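Local atomic coordinates of heat-inducible transcription repressor hrcA homolog (Thermotoga maritima, PDB entry 1STZ), a protein that probably represses class I heat-shock operons (grpE-dnaK-dnaJ and groELS) by binding DNA as a transcriptional regulator. Residues K293-G297 and E298-G302; G235-N238 and L239-E243; S214-L217 and R218-S222; K60-Y64 and L65-Y69. All blocks are in the same frame, centred on the assembly; numbering follows the deposited sequence.

Interaction 1 of 4, residues K293-G297 and E298-G302; sequences KYFKG and ESPIG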
loop_
_atom_site.group_PDB
_atom_site.type_symbol
_atom_site.label_atom_id
_atom_site.label_comp_id
_atom_site.label_asym_id
_atom_site.label_seq_id
_atom_site.Cartn_x
_atom_site.Cartn_y
_atom_site.Cartn_z
ATOM N N LYS A 293 15.168 -9.137 -17.461
ATOM C CA LYS A 293 15.686 -10.061 -16.464
ATOM C C LYS A 293 15.930 -9.351 -15.152
ATOM O O LYS A 293 16.188 -8.158 -15.134
ATOM C CB LYS A 293 16.983 -10.680 -16.947
ATOM C CG LYS A 293 16.890 -11.373 -18.285
ATOM C CD LYS A 293 18.117 -12.219 -18.535
ATOM C CE LYS A 293 18.154 -12.787 -19.932
ATOM N NZ LYS A 293 18.647 -11.780 -20.894
ATOM N N TYR A 294 15.842 -10.101 -14.058
ATOM C CA TYR A 294 16.314 -9.653 -12.759
ATOM C C TYR A 294 17.623 -10.389 -12.457
ATOM O O TYR A 294 17.828 -11.516 -12.920
ATOM C CB TYR A 294 15.241 -9.834 -11.664
ATOM C CG TYR A 294 14.869 -11.246 -11.290
ATOM C CD1 TYR A 294 15.322 -11.822 -10.107
ATOM C CD2 TYR A 294 14.003 -11.979 -12.069
ATOM C CE1 TYR A 294 14.970 -13.123 -9.763
ATOM C CE2 TYR A 294 13.646 -13.281 -11.735
ATOM C CZ TYR A 294 14.115 -13.845 -10.586
ATOM O OH TYR A 294 13.735 -15.143 -10.269
ATOM N N PHE A 295 18.502 -9.725 -11.713
ATOM C CA PHE A 295 19.886 -10.126 -11.571
ATOM C C PHE A 295 20.320 -10.239 -10.114
ATOM O O PHE A 295 19.828 -9.537 -9.236
ATOM C CB PHE A 295 20.816 -9.078 -12.212
ATOM C CG PHE A 295 20.695 -8.958 -13.710
ATOM C CD1 PHE A 295 19.665 -8.232 -14.275
ATOM C CD2 PHE A 295 21.636 -9.542 -14.543
ATOM C CE1 PHE A 295 19.551 -8.115 -15.663
ATOM C CE2 PHE A 295 21.548 -9.419 -15.915
ATOM C CZ PHE A 295 20.504 -8.701 -16.483
ATOM N N LYS A 296 21.305 -11.102 -9.894
ATOM C CA LYS A 296 22.133 -11.076 -8.698
ATOM C C LYS A 296 23.491 -10.531 -9.094
ATOM O O LYS A 296 24.361 -11.268 -9.528
ATOM C CB LYS A 296 22.249 -12.490 -8.130
ATOM C CG LYS A 296 23.193 -12.621 -6.941
ATOM C CD LYS A 296 23.604 -14.078 -6.699
ATOM C CE LYS A 296 24.460 -14.654 -7.815
ATOM N NZ LYS A 296 25.733 -13.892 -7.977
ATOM N N GLY A 297 23.673 -9.225 -8.965
ATOM C CA GLY A 297 24.882 -8.574 -9.439
ATOM C C GLY A 297 24.851 -8.523 -10.953
ATOM O O GLY A 297 23.907 -7.994 -11.532
ATOM N N GLU A 298 25.876 -9.081 -11.597
ATOM C CA GLU A 298 25.896 -9.208 -13.060
ATOM C C GLU A 298 25.201 -10.485 -13.578
ATOM O O GLU A 298 24.953 -10.602 -14.769
ATOM C CB GLU A 298 27.340 -9.174 -13.579
ATOM C CG GLU A 298 28.162 -7.981 -13.093
ATOM C CD GLU A 298 27.826 -6.687 -13.819
ATOM O OE1 GLU A 298 28.741 -5.856 -14.007
ATOM O OE2 GLU A 298 26.655 -6.489 -14.207
ATOM N N SER A 299 24.889 -11.431 -12.693
ATOM C CA SER A 299 24.312 -12.726 -13.102
ATOM C C SER A 299 22.789 -12.710 -13.225
ATOM O O SER A 299 22.115 -12.457 -12.244
ATOM C CB SER A 299 24.717 -13.815 -12.096
ATOM O OG SER A 299 26.075 -14.158 -12.288
ATOM N N PRO A 300 22.226 -13.000 -14.395
ATOM C CA PRO A 300 20.764 -13.074 -14.516
ATOM C C PRO A 300 20.222 -14.275 -13.741
ATOM O O PRO A 300 20.738 -15.369 -13.896
ATOM C CB PRO A 300 20.513 -13.259 -16.020
ATOM C CG PRO A 300 21.816 -13.319 -16.681
ATOM C CD PRO A 300 22.902 -13.290 -15.665
ATOM N N ILE A 301 19.226 -14.061 -12.906
ATOM C CA ILE A 301 18.595 -15.146 -12.163
ATOM C C ILE A 301 17.378 -15.712 -12.899
ATOM O O ILE A 301 17.145 -16.927 -12.871
ATOM C CB ILE A 301 18.191 -14.669 -10.782
ATOM C CG1 ILE A 301 19.404 -14.162 -9.996
ATOM C CG2 ILE A 301 17.507 -15.791 -10.002
ATOM C CD1 ILE A 301 20.600 -15.124 -10.009
ATOM N N GLY A 302 16.608 -14.828 -13.535
ATOM C CA GLY A 302 15.435 -15.218 -14.307
ATOM C C GLY A 302 14.886 -14.084 -15.165
ATOM O O GLY A 302 15.280 -12.931 -15.023
HETATM O O HOH W 1 27.382 -13.084 -9.990
#
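S299 O is gripped twice by the facing strand: K296 N donates to it at 2.8 Å, tilted only 15° from the carbonyl plane, and the CA-H of F295 leans on the same oxygen. The return bond, S299 N to K296 O, is longer at 3.2 Å and arrives from well above the carbonyl plane, closing a type II' turn with G297 at positive phi. Further along, Y294 O takes I301 N at 2.9 Å, while Y294 N gives its hydrogen to G302 O. I301 and G302 together sit opposite the single residue Y294, which makes a classic beta bulge. With CG between the backbone N and the carbonyl carbon (chi1 67°), the Y294 ring lies across I301 and G302 of the partner strand, with CE1 at 3.7 Å from I301 CG2 and one face over G302 N. Its OH is bonded to E138 O, and its ring also meets F332 of helix 314-334. Replacing this tyrosine by an alanine would probably leave E138 O without its hydroxyl mate and open a gap beside I301 and G302. The opposite face of the hairpin carries F295 and P300, F295 CE2 lying 4.0 Å from P300 CB, while the K293 chain runs alongside that proline. K296 rests its CB on I301 CD1 at 3.6 Å, then bends at its last two torsions to bring NZ to a water 2.7 Å away, which S299 OG also holds. The chemistry is therefore divided: backbone bonds fix the hairpin's register, a largely apolar contact packs beside the bulge, and a water links the polar ends near the turn.

Interaction 2 of 4, residues G235-N238 and L239-E243; sequences GLEN and LLKDE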
loop_
_atom_site.group_PDB
_atom_site.type_symbol
_atom_site.label_atom_id
_atom_site.label_comp_id
_atom_site.label_asym_id
_atom_site.label_seq_id
_atom_site.Cartn_x
_atom_site.Cartn_y
_atom_site.Cartn_z
ATOM N N GLY A 235 -2.459 -12.396 -12.457
ATOM C CA GLY A 235 -3.242 -11.506 -13.298
ATOM C C GLY A 235 -4.006 -12.123 -14.478
ATOM O O GLY A 235 -4.427 -11.407 -15.400
ATOM N N LEU A 236 -4.207 -13.431 -14.484
ATOM C CA LEU A 236 -5.011 -14.046 -15.560
ATOM C C LEU A 236 -6.386 -13.379 -15.696
ATOM O O LEU A 236 -6.890 -13.162 -16.807
ATOM C CB LEU A 236 -5.161 -15.542 -15.345
ATOM C CG LEU A 236 -6.097 -16.263 -16.324
ATOM C CD1 LEU A 236 -5.684 -16.012 -17.775
ATOM C CD2 LEU A 236 -6.113 -17.761 -15.969
ATOM N N GLU A 237 -6.946 -13.023 -14.552
ATOM C CA GLU A 237 -8.210 -12.317 -14.442
ATOM C C GLU A 237 -8.253 -10.994 -15.202
ATOM O O GLU A 237 -9.301 -10.640 -15.752
ATOM C CB GLU A 237 -8.503 -12.072 -12.955
ATOM C CG GLU A 237 -9.765 -11.304 -12.661
ATOM C CD GLU A 237 -10.176 -11.417 -11.206
ATOM O OE1 GLU A 237 -9.272 -11.468 -10.326
ATOM O OE2 GLU A 237 -11.406 -11.452 -10.947
ATOM N N ASN A 238 -7.125 -10.276 -15.245
ATOM C CA ASN A 238 -7.043 -9.013 -15.987
ATOM C C ASN A 238 -7.281 -9.205 -17.478
ATOM O O ASN A 238 -7.918 -8.390 -18.114
ATOM C CB ASN A 238 -5.688 -8.338 -15.780
ATOM C CG ASN A 238 -5.393 -8.039 -14.314
ATOM O OD1 ASN A 238 -6.266 -7.612 -13.582
ATOM N ND2 ASN A 238 -4.154 -8.273 -13.890
ATOM N N LEU A 239 -6.757 -10.279 -18.047
ATOM C CA LEU A 239 -6.952 -10.545 -19.472
ATOM C C LEU A 239 -8.417 -10.770 -19.830
ATOM O O LEU A 239 -8.859 -10.373 -20.915
ATOM C CB LEU A 239 -6.128 -11.738 -19.920
ATOM C CG LEU A 239 -4.638 -11.539 -19.741
ATOM C CD1 LEU A 239 -3.896 -12.712 -20.366
ATOM C CD2 LEU A 239 -4.176 -10.181 -20.310
ATOM N N LEU A 240 -9.165 -11.379 -18.909
ATOM C CA LEU A 240 -10.599 -11.616 -19.095
ATOM C C LEU A 240 -11.475 -10.366 -18.973
ATOM O O LEU A 240 -12.601 -10.349 -19.469
ATOM C CB LEU A 240 -11.093 -12.636 -18.078
ATOM C CG LEU A 240 -10.364 -13.967 -17.993
ATOM C CD1 LEU A 240 -10.829 -14.692 -16.745
ATOM C CD2 LEU A 240 -10.657 -14.783 -19.226
ATOM N N LYS A 241 -10.998 -9.337 -18.283
ATOM C CA LYS A 241 -11.766 -8.092 -18.151
ATOM C C LYS A 241 -11.548 -7.159 -19.331
ATOM O O LYS A 241 -12.292 -6.206 -19.519
ATOM C CB LYS A 241 -11.381 -7.346 -16.866
ATOM C CG LYS A 241 -12.025 -7.874 -15.626
ATOM C CD LYS A 241 -13.406 -7.260 -15.392
ATOM C CE LYS A 241 -13.771 -7.284 -13.925
ATOM N NZ LYS A 241 -12.828 -8.141 -13.154
ATOM N N ASP A 242 -10.524 -7.443 -20.119
ATOM C CA ASP A 242 -10.144 -6.607 -21.251
ATOM C C ASP A 242 -10.939 -6.902 -22.543
ATOM O O ASP A 242 -10.732 -7.924 -23.214
ATOM C CB ASP A 242 -8.651 -6.792 -21.494
ATOM C CG ASP A 242 -8.077 -5.721 -22.352
ATOM O OD1 ASP A 242 -8.851 -5.164 -23.167
ATOM O OD2 ASP A 242 -6.866 -5.372 -22.276
ATOM N N GLU A 243 -11.800 -5.954 -22.913
ATOM C CA GLU A 243 -12.755 -6.126 -24.003
ATOM C C GLU A 243 -12.103 -6.289 -25.363
ATOM O O GLU A 243 -12.731 -6.769 -26.291
ATOM C CB GLU A 243 -13.746 -4.945 -24.055
ATOM C CG GLU A 243 -15.195 -5.360 -24.288
ATOM C CD GLU A 243 -15.607 -5.431 -25.765
ATOM O OE1 GLU A 243 -15.141 -4.609 -26.601
ATOM O OE2 GLU A 243 -16.443 -6.307 -26.093
#
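E237 and K241 point their charged ends along the same side of one short helix, a turn apart. E237 runs out extended, with CG anti to the backbone N (chi1 178°), while K241 bends at chi2 (-86°) and leans back toward it. They stop short of a salt bridge, E237 OE2 lying 4.2 Å from K241 NZ, so the attraction is probably modest. L239 and L240 turn to other sides: L239 CB sits 3.5 Å from L236 O, and L240 CG approaches the same carbonyl oxygen at 3.8 Å. The backbone beneath is loosely bonded. K241 N meets N238 O at 3.2 Å with the donor well above the carbonyl plane, and L239 N reaches L236 O only weakly. At the start, G235 takes the N-cap position, where a CB would clash with the N238 amide. That amide leans back toward G235, and its ND2 is bonded to G133 O; past the other end, D242 OD1 pairs with T244 OG1. Around the helix, L236 and L239 rest on Y134 of strand 134-138, L239 meets L253 and L240 meets I250 of helix 247-256, and L240 packs against L240 of the second subunit.

Interaction 3 of 4, residues S214-L217 and R218-S222; sequences SGFL and RLIES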
loop_
_atom_site.group_PDB
_atom_site.type_symbol
_atom_site.label_atom_id
_atom_site.label_comp_id
_atom_site.label_asym_id
_atom_site.label_seq_id
_atom_site.Cartn_x
_atom_site.Cartn_y
_atom_site.Cartn_z
ATOM N N SER A 214 14.022 -43.501 5.838
ATOM C CA SER A 214 13.053 -43.424 6.940
ATOM C C SER A 214 11.829 -42.580 6.543
ATOM O O SER A 214 11.829 -41.914 5.509
ATOM C CB SER A 214 13.705 -42.838 8.195
ATOM O OG SER A 214 13.787 -41.422 8.097
ATOM N N GLY A 215 10.793 -42.620 7.379
ATOM C CA GLY A 215 9.537 -41.951 7.083
ATOM C C GLY A 215 9.634 -40.439 7.152
ATOM O O GLY A 215 9.037 -39.746 6.339
ATOM N N PHE A 216 10.378 -39.935 8.135
ATOM C CA PHE A 216 10.571 -38.499 8.289
ATOM C C PHE A 216 11.445 -37.937 7.173
ATOM O O PHE A 216 11.189 -36.847 6.676
ATOM C CB PHE A 216 11.176 -38.155 9.653
ATOM C CG PHE A 216 11.202 -36.676 9.936
ATOM C CD1 PHE A 216 10.061 -36.024 10.378
ATOM C CD2 PHE A 216 12.350 -35.937 9.727
ATOM C CE1 PHE A 216 10.071 -34.669 10.622
ATOM C CE2 PHE A 216 12.366 -34.576 9.959
ATOM C CZ PHE A 216 11.224 -33.938 10.404
ATOM N N LEU A 217 12.468 -38.693 6.785
ATOM C CA LEU A 217 13.368 -38.296 5.708
ATOM C C LEU A 217 12.634 -38.241 4.363
ATOM O O LEU A 217 12.955 -37.415 3.507
ATOM C CB LEU A 217 14.573 -39.245 5.640
ATOM C CG LEU A 217 15.775 -38.906 6.534
ATOM C CD1 LEU A 217 16.659 -37.866 5.855
ATOM C CD2 LEU A 217 15.360 -38.379 7.897
ATOM N N ARG A 218 11.637 -39.106 4.197
ATOM C CA ARG A 218 10.774 -39.101 3.010
ATOM C C ARG A 218 9.908 -37.844 2.981
ATOM O O ARG A 218 9.621 -37.301 1.918
ATOM C CB ARG A 218 9.864 -40.335 3.016
ATOM C CG ARG A 218 9.733 -41.066 1.679
ATOM C CD ARG A 218 9.087 -42.459 1.810
ATOM N NE ARG A 218 9.703 -43.219 2.894
ATOM C CZ ARG A 218 9.115 -44.189 3.594
ATOM N NH1 ARG A 218 7.868 -44.574 3.334
ATOM N NH2 ARG A 218 9.792 -44.787 4.567
ATOM N N LEU A 219 9.471 -37.412 4.160
ATOM C CA LEU A 219 8.699 -36.181 4.296
ATOM C C LEU A 219 9.537 -35.012 3.818
ATOM O O LEU A 219 9.073 -34.204 3.014
ATOM C CB LEU A 219 8.284 -35.960 5.760
ATOM C CG LEU A 219 6.971 -35.227 6.094
ATOM C CD1 LEU A 219 7.039 -34.593 7.490
ATOM C CD2 LEU A 219 6.578 -34.190 5.064
ATOM N N ILE A 220 10.777 -34.940 4.299
ATOM C CA ILE A 220 11.688 -33.851 3.926
ATOM C C ILE A 220 11.935 -33.811 2.420
ATOM O O ILE A 220 11.958 -32.732 1.835
ATOM C CB ILE A 220 13.034 -33.922 4.734
ATOM C CG1 ILE A 220 12.994 -32.966 5.926
ATOM C CG2 ILE A 220 14.243 -33.562 3.860
ATOM C CD1 ILE A 220 11.956 -33.309 6.958
ATOM N N GLU A 221 12.102 -34.979 1.799
ATOM C CA GLU A 221 12.337 -35.063 0.351
ATOM C C GLU A 221 11.147 -34.523 -0.436
ATOM O O GLU A 221 11.333 -33.884 -1.471
ATOM C CB GLU A 221 12.655 -36.503 -0.094
ATOM C CG GLU A 221 12.478 -36.745 -1.596
ATOM C CD GLU A 221 13.271 -37.921 -2.140
ATOM O OE1 GLU A 221 13.343 -38.980 -1.472
ATOM O OE2 GLU A 221 13.810 -37.783 -3.266
ATOM N N SER A 222 9.927 -34.778 0.033
ATOM C CA SER A 222 8.734 -34.244 -0.642
ATOM C C SER A 222 8.550 -32.737 -0.430
ATOM O O SER A 222 7.997 -32.059 -1.301
ATOM C CB SER A 222 7.471 -35.003 -0.218
ATOM O OG SER A 222 7.170 -34.805 1.154
#
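F216 and I220 meet one helical turn apart, and closely: F216 CE2 lies 3.3 Å from I220 CD1. The phenylalanine has CG anti to the backbone N (chi1 -171°), which brings the far end of its ring round toward the next turn, where the isoleucine methyl approaches obliquely. I220 makes this tight contact with chi1 at -98°, away from a staggered value. L219 is a looser neighbour, its CD1 4.4 Å from F216 CE1. R218 bends at chi3 (-48°) and folds back over the start of the helix, laying one face of its guanidinium over G215 CA, with NH2 3.6 Å from S214 O. Meanwhile the backbone N of R218 donates to S214 O at 3.1 Å. S214 OG accepts a weak capping bond from L217 N at 3.3 Å. Further on, S222 OG donates to L219 O, and E221 holds K212 in a salt bridge. The F216 ring meets W184, and L217 and I220 pack on L191 of helix 184-195, while L219 touches P112 of the second subunit. This is the serine N-cap of an amphipathic alpha-helix, with F216, L217 and I220 turned to helix 184-195, L219 to the second subunit, and R218 to the outer surface.

Interaction 4 of 4, residues K60-Y64 and L65-Y69; sequences KKLEY and LGYIY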
loop_
_atom_site.group_PDB
_atom_site.type_symbol
_atom_site.label_atom_id
_atom_site.label_comp_id
_atom_site.label_asym_id
_atom_site.label_seq_id
_atom_site.Cartn_x
_atom_site.Cartn_y
_atom_site.Cartn_z
ATOM N N LYS A 60 -4.160 10.721 -44.321
ATOM C CA LYS A 60 -3.981 10.003 -45.583
ATOM C C LYS A 60 -2.511 9.596 -45.716
ATOM O O LYS A 60 -2.198 8.459 -46.079
ATOM C CB LYS A 60 -4.406 10.872 -46.776
ATOM C CG LYS A 60 -5.592 10.324 -47.591
ATOM C CD LYS A 60 -6.940 10.587 -46.905
ATOM C CE LYS A 60 -7.319 9.479 -45.914
ATOM N NZ LYS A 60 -7.129 9.900 -44.479
ATOM N N LYS A 61 -1.614 10.532 -45.409
ATOM C CA LYS A 61 -0.184 10.250 -45.404
ATOM C C LYS A 61 0.189 9.173 -44.374
ATOM O O LYS A 61 1.024 8.318 -44.636
ATOM C CB LYS A 61 0.607 11.533 -45.147
ATOM C CG LYS A 61 2.121 11.362 -45.226
ATOM C CD LYS A 61 2.830 12.718 -45.229
ATOM C CE LYS A 61 4.271 12.615 -45.715
ATOM N NZ LYS A 61 4.948 13.948 -45.723
ATOM N N LEU A 62 -0.442 9.208 -43.207
ATOM C CA LEU A 62 -0.143 8.248 -42.140
ATOM C C LEU A 62 -0.550 6.836 -42.552
ATOM O O LEU A 62 0.154 5.856 -42.265
ATOM C CB LEU A 62 -0.868 8.647 -40.859
ATOM C CG LEU A 62 -0.292 9.862 -40.124
ATOM C CD1 LEU A 62 -1.195 10.246 -38.956
ATOM C CD2 LEU A 62 1.129 9.597 -39.645
ATOM N N GLU A 63 -1.697 6.748 -43.209
ATOM C CA GLU A 63 -2.199 5.498 -43.752
ATOM C C GLU A 63 -1.356 4.998 -44.939
ATOM O O GLU A 63 -1.116 3.802 -45.073
ATOM C CB GLU A 63 -3.647 5.683 -44.194
ATOM C CG GLU A 63 -4.212 4.471 -44.896
ATOM C CD GLU A 63 -5.719 4.478 -44.947
ATOM O OE1 GLU A 63 -6.287 3.405 -45.228
ATOM O OE2 GLU A 63 -6.334 5.548 -44.719
ATOM N N TYR A 64 -0.906 5.912 -45.789
ATOM C CA TYR A 64 -0.041 5.561 -46.903
ATOM C C TYR A 64 1.285 4.957 -46.408
ATOM O O TYR A 64 1.829 4.054 -47.046
ATOM C CB TYR A 64 0.200 6.801 -47.791
ATOM C CG TYR A 64 1.082 6.549 -48.982
ATOM C CD1 TYR A 64 0.543 6.186 -50.213
ATOM C CD2 TYR A 64 2.465 6.670 -48.881
ATOM C CE1 TYR A 64 1.368 5.956 -51.315
ATOM C CE2 TYR A 64 3.301 6.443 -49.980
ATOM C CZ TYR A 64 2.745 6.075 -51.182
ATOM O OH TYR A 64 3.565 5.846 -52.259
ATOM N N LEU A 65 1.786 5.442 -45.269
ATOM C CA LEU A 65 3.047 4.962 -44.704
ATOM C C LEU A 65 2.859 3.792 -43.739
ATOM O O LEU A 65 3.834 3.261 -43.210
ATOM C CB LEU A 65 3.780 6.098 -43.999
ATOM C CG LEU A 65 4.198 7.259 -44.904
ATOM C CD1 LEU A 65 4.861 8.339 -44.060
ATOM C CD2 LEU A 65 5.119 6.793 -46.015
ATOM N N GLY A 66 1.610 3.394 -43.519
ATOM C CA GLY A 66 1.287 2.170 -42.795
ATOM C C GLY A 66 1.155 2.298 -41.290
ATOM O O GLY A 66 1.202 1.289 -40.596
ATOM N N TYR A 67 0.996 3.523 -40.792
ATOM C CA TYR A 67 0.892 3.799 -39.355
ATOM C C TYR A 67 -0.508 3.571 -38.800
ATOM O O TYR A 67 -0.665 3.324 -37.599
ATOM C CB TYR A 67 1.322 5.243 -39.055
ATOM C CG TYR A 67 2.817 5.460 -39.170
ATOM C CD1 TYR A 67 3.362 6.219 -40.200
ATOM C CD2 TYR A 67 3.683 4.880 -38.257
ATOM C CE1 TYR A 67 4.735 6.402 -40.297
ATOM C CE2 TYR A 67 5.055 5.060 -38.350
ATOM C CZ TYR A 67 5.570 5.815 -39.358
ATOM O OH TYR A 67 6.927 5.967 -39.429
ATOM N N ILE A 68 -1.513 3.666 -39.675
ATOM C CA ILE A 68 -2.921 3.533 -39.303
ATOM C C ILE A 68 -3.728 2.875 -40.420
ATOM O O ILE A 68 -3.320 2.887 -41.577
ATOM C CB ILE A 68 -3.524 4.908 -38.988
ATOM C CG1 ILE A 68 -3.473 5.835 -40.213
ATOM C CG2 ILE A 68 -2.816 5.553 -37.803
ATOM C CD1 ILE A 68 -4.205 7.174 -40.005
ATOM N N TYR A 69 -4.885 2.322 -40.076
ATOM C CA TYR A 69 -5.805 1.771 -41.070
ATOM C C TYR A 69 -7.253 2.187 -40.832
ATOM O O TYR A 69 -7.607 2.645 -39.771
ATOM C CB TYR A 69 -5.691 0.237 -41.132
ATOM C CG TYR A 69 -6.329 -0.537 -39.998
ATOM C CD1 TYR A 69 -7.599 -1.071 -40.123
ATOM C CD2 TYR A 69 -5.634 -0.775 -38.807
ATOM C CE1 TYR A 69 -8.177 -1.804 -39.083
ATOM C CE2 TYR A 69 -6.203 -1.508 -37.765
ATOM C CZ TYR A 69 -7.461 -2.014 -37.913
ATOM O OH TYR A 69 -8.013 -2.723 -36.894
#
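L65 closes the helix over its last turn: its N donates to K61 O at 3.0 Å, and its CG lies 3.4 Å from that same oxygen. The side chain then spreads between two neighbours, with CD2 at 3.9 Å from Y64 CD2 and CD1 near the aliphatic part of K61. An alanine here would probably leave the K61 and Y64 side chains without the apolar branches that lie against them, opening a gap beside Y64 CD2 and K61 CG. One residue on, G66 N makes a weak bond to E63 O, and Y67 N reaches L62 O at 2.9 Å, 22° out of the carbonyl plane. The Y67 ring turns its edge toward that oxygen and crosses L62 at about a right angle, CD1 to L62 CD2 being 4.1 Å. I68 holds CG1 between its backbone N and carbonyl carbon (chi1 61°) and brings CD1 to 3.7 Å from L62 CB, while I68 O receives the CA-H of E63. In the second shell, L62 is seated among V22, L23 and I26 of helix 17-33. The Y67 ring makes a cation-pi contact with K82, and strand 68-69 pairs with strand 78-79 through Y69 and I78. G66 at positive phi, with the Y67 N and weaker G66 N bonds reaching back to L62 O and E63 O, makes a Schellman motif. It joins helix 52-64 to a small beta hairpin, an arrangement consistent with the winged-helix DNA-binding fold, in which this helix would be the recognition helix and the hairpin the wing.

Overall arrangement
Along the chain the order is interaction 4, 3, 2, 1, with no overlap. Interaction 4 sits in the N-terminal part, between helix 52-64 and the two-stranded hairpin, its centre about 65 Å from that of interaction 3, on the opposite side of the chain's centre. Interactions 1, 2 and 3 belong to the HrcA C-terminal region. Interaction 1 is the tip of the hairpin 287-296/299-309 in the five-stranded sheet; interaction 2, about 29 Å away between centres, follows strand 231-234, outermost in that sheet within this chain. None touch. The chain is elongated: interaction 2 comes within about 12 Å (nearest atoms) of interaction 4 in the probable DNA-binding part, interaction 3 lies far from it, and both 2 and 3 reach the second subunit.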